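PDB 3H74: pyridoxal kinase from Lactobacillus plantarum, which probably catalyses the ATP-dependent phosphorylation of pyridoxal to pyridoxal 5'-phosphate, a step of vitamin B6 salvage. Local coordinates for residues T179-A184 and V198-A203. Residues are numbered along the deposited sequence; the frame is centred on the assembly and turned at random.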
ATOM      1  N   THR A 179      -2.558  -7.275   6.652  1.00  9.76           N
ATOM      2  CA  THR A 179      -2.308  -7.958   5.364  1.00 10.20           C
ATOM      3  C   THR A 179      -1.437  -9.228   5.370  1.00 11.07           C
ATOM      4  O   THR A 179      -1.290  -9.882   4.333  1.00 11.45           O
ATOM      5  CB  THR A 179      -1.696  -6.977   4.340  1.00  9.62           C
ATOM      6  OG1 THR A 179      -0.455  -6.485   4.852  1.00 10.45           O
ATOM      7  CG2 THR A 179      -2.654  -5.809   4.058  1.00  9.66           C
ATOM      8  N   ASP A 180      -0.875  -9.580   6.520  1.00 11.49           N
ATOM      9  CA  ASP A 180       0.090 -10.685   6.604  1.00 11.92           C
ATOM     10  C   ASP A 180      -0.322 -11.717   7.645  1.00 12.18           C
ATOM     11  O   ASP A 180       0.527 -12.391   8.244  1.00 12.89           O
ATOM     12  CB  ASP A 180       1.488 -10.142   6.929  1.00 12.02           C
ATOM     13  CG  ASP A 180       1.547  -9.425   8.278  1.00 12.66           C
ATOM     14  OD1 ASP A 180       0.486  -9.253   8.911  1.00 13.60           O
ATOM     15  OD2 ASP A 180       2.655  -9.038   8.709  1.00 13.75           O
ATOM     16  N   VAL A 181      -1.621 -11.832   7.873  1.00 12.21           N
ATOM     17  CA  VAL A 181      -2.119 -12.757   8.875  1.00 12.74           C
ATOM     18  C   VAL A 181      -1.972 -14.179   8.352  1.00 13.01           C
ATOM     19  O   VAL A 181      -2.435 -14.496   7.256  1.00 11.82           O
ATOM     20  CB  VAL A 181      -3.589 -12.462   9.241  1.00 12.41           C
ATOM     21  CG1 VAL A 181      -4.130 -13.509  10.207  1.00 14.03           C
ATOM     22  CG2 VAL A 181      -3.718 -11.081   9.861  1.00 12.90           C
ATOM     23  N   GLN A 182      -1.318 -15.022   9.145  1.00 14.09           N
ATOM     24  CA  GLN A 182      -1.127 -16.419   8.797  1.00 15.39           C
ATOM     25  C   GLN A 182      -2.111 -17.304   9.540  1.00 15.74           C
ATOM     26  O   GLN A 182      -2.318 -17.143  10.748  1.00 16.61           O
ATOM     27  CB  GLN A 182       0.318 -16.846   9.059  1.00 16.01           C
ATOM     28  CG  GLN A 182       1.293 -16.158   8.115  1.00 17.63           C
ATOM     29  CD  GLN A 182       2.730 -16.577   8.307  1.00 21.12           C
ATOM     30  OE1 GLN A 182       3.604 -15.741   8.534  1.00 23.22           O
ATOM     31  NE2 GLN A 182       2.992 -17.871   8.203  1.00 22.83           N
ATOM     32  N   ARG A 183      -2.744 -18.208   8.805  1.00 15.64           N
ATOM     33  CA  ARG A 183      -3.623 -19.211   9.388  1.00 16.04           C
ATOM     34  C   ARG A 183      -3.284 -20.523   8.734  1.00 15.78           C
ATOM     35  O   ARG A 183      -3.488 -20.693   7.523  1.00 15.52           O
ATOM     36  CB  ARG A 183      -5.093 -18.875   9.155  1.00 16.54           C
ATOM     37  CG  ARG A 183      -5.615 -17.777  10.051  1.00 17.95           C
ATOM     38  CD  ARG A 183      -7.111 -17.681   9.962  1.00 20.16           C
ATOM     39  NE  ARG A 183      -7.632 -16.623  10.822  1.00 21.99           N
ATOM     40  CZ  ARG A 183      -8.917 -16.299  10.914  1.00 22.75           C
ATOM     41  NH1 ARG A 183      -9.825 -16.949  10.195  1.00 23.33           N
ATOM     42  NH2 ARG A 183      -9.294 -15.316  11.723  1.00 23.97           N
ATOM     43  N   ALA A 184      -2.772 -21.445   9.548  1.00 15.58           N
ATOM     44  CA  ALA A 184      -2.189 -22.686   9.069  1.00 15.20           C
ATOM     45  C   ALA A 184      -1.222 -22.391   7.917  1.00 14.48           C
ATOM     46  O   ALA A 184      -0.242 -21.662   8.098  1.00 14.77           O
ATOM     47  CB  ALA A 184      -3.276 -23.684   8.661  1.00 15.67           C
ATOM     48  N   VAL A 198     -14.503 -10.726  13.053  1.00 18.09           N
ATOM     49  CA  VAL A 198     -13.236 -10.836  12.336  1.00 17.32           C
ATOM     50  C   VAL A 198     -13.416 -11.750  11.136  1.00 16.87           C
ATOM     51  O   VAL A 198     -13.836 -12.910  11.266  1.00 17.21           O
ATOM     52  CB  VAL A 198     -12.099 -11.362  13.247  1.00 17.24           C
ATOM     53  CG1 VAL A 198     -10.815 -11.619  12.440  1.00 17.14           C
ATOM     54  CG2 VAL A 198     -11.829 -10.388  14.379  1.00 17.39           C
ATOM     55  N   GLN A 199     -13.119 -11.211   9.962  1.00 15.83           N
ATOM     56  CA  GLN A 199     -13.132 -11.991   8.741  1.00 15.26           C
ATOM     57  C   GLN A 199     -11.708 -12.178   8.238  1.00 14.89           C
ATOM     58  O   GLN A 199     -10.813 -11.392   8.554  1.00 13.80           O
ATOM     59  CB  GLN A 199     -14.000 -11.321   7.674  1.00 15.65           C
ATOM     60  CG  GLN A 199     -15.475 -11.151   8.055  1.00 17.43           C
ATOM     61  CD  GLN A 199     -16.183 -12.465   8.355  1.00 20.01           C
ATOM     62  OE1 GLN A 199     -15.796 -13.532   7.867  1.00 21.37           O
ATOM     63  NE2 GLN A 199     -17.231 -12.392   9.166  1.00 21.59           N
ATOM     64  N   TYR A 200     -11.496 -13.216   7.463  1.00 14.95           N
ATOM     65  CA  TYR A 200     -10.185 -13.527   6.910  1.00 15.11           C
ATOM     66  C   TYR A 200     -10.301 -14.072   5.540  1.00 15.73           C
ATOM     67  O   TYR A 200     -11.147 -14.862   5.242  1.00 16.76           O
ATOM     68  CB  TYR A 200      -9.480 -14.556   7.801  1.00 14.66           C
ATOM     69  CG  TYR A 200      -8.115 -15.042   7.329  1.00 14.06           C
ATOM     70  CD1 TYR A 200      -6.967 -14.346   7.659  1.00 13.18           C
ATOM     71  CD2 TYR A 200      -7.969 -16.175   6.596  1.00 13.87           C
ATOM     72  CE1 TYR A 200      -5.732 -14.761   7.253  1.00 12.81           C
ATOM     73  CE2 TYR A 200      -6.737 -16.603   6.232  1.00 13.56           C
ATOM     74  CZ  TYR A 200      -5.617 -15.891   6.543  1.00 12.87           C
ATOM     75  OH  TYR A 200      -4.398 -16.324   6.130  1.00 12.82           O
ATOM     76  N   CYS A 201      -9.417 -13.693   4.684  1.00 15.69           N
ATOM     77  CA  CYS A 201      -9.230 -14.460   3.496  1.00 16.35           C
ATOM     78  C   CYS A 201      -7.762 -14.490   3.163  1.00 15.62           C
ATOM     79  O   CYS A 201      -7.058 -13.589   3.379  1.00 15.91           O
ATOM     80  CB  CYS A 201     -10.015 -13.932   2.356  1.00 17.31           C
ATOM     81  SG  CYS A 201      -9.656 -12.341   1.906  1.00 20.14           S
ATOM     82  N   GLY A 202      -7.359 -15.618   2.647  1.00 14.71           N
ATOM     83  CA  GLY A 202      -5.974 -15.820   2.317  1.00 13.55           C
ATOM     84  C   GLY A 202      -5.723 -16.748   1.124  1.00 12.38           C
ATOM     85  O   GLY A 202      -6.598 -17.137   0.457  1.00 13.68           O
ATOM     86  N   ALA A 203      -4.476 -17.017   0.886  1.00 11.14           N
ATOM     87  CA  ALA A 203      -4.087 -17.934  -0.156  1.00 10.07           C
ATOM     88  C   ALA A 203      -2.925 -18.742   0.400  1.00  9.92           C
ATOM     89  O   ALA A 203      -2.250 -18.313   1.340  1.00  9.56           O
ATOM     90  CB  ALA A 203      -3.686 -17.170  -1.411  1.00 10.05           C
TER
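R183 lays its extended chain across one face of the Y200 ring. The two residues sit on the outer strands of a three-stranded antiparallel meander, 178-183, 186-192 and 198-204, in a kinase of the ribokinase clan. Strand 186-192 runs between the two, so the contact reaches across the middle strand by way of side chains, one of which ends on a backbone carbonyl. The axes of the short segments 180-183 and 198-203 are 8.2 Å apart at closest approach.

The R183 and Y200 side chains reach past each other in opposite directions. R183 CD stands over the middle of the ring, 3.8 Å from the Y200 centroid, and makes a CH-pi contact. Further out, the R183 guanidinium stacks flat on Y200, with the planes 15° apart. It is displaced to the root of the tyrosine: R183 NH1 comes within 3.4 Å of Y200 CB. R183 NH2 lies near V198, 4.1 Å from its CG1, a loose contact.

With chi1 at 177°, the Y200 ring swings away from its own backbone N and reaches across to V181. There its hydroxyl donates a hydrogen bond to the V181 carbonyl, OH to O 2.9 Å. The donor stands 35° out of the carbonyl plane. V181 O itself lies at the ring edge. A phenylalanine here would lack the hydroxyl, which would probably leave the V181 carbonyl without this donor.

The contact lies at the protein surface. V181 and V198 also touch L159, so helix 159-167 packs beside this part of the meander. V181 packs its own side chain against the tyrosine as well, bringing CG1 to 3.6 Å from Y200 CE1.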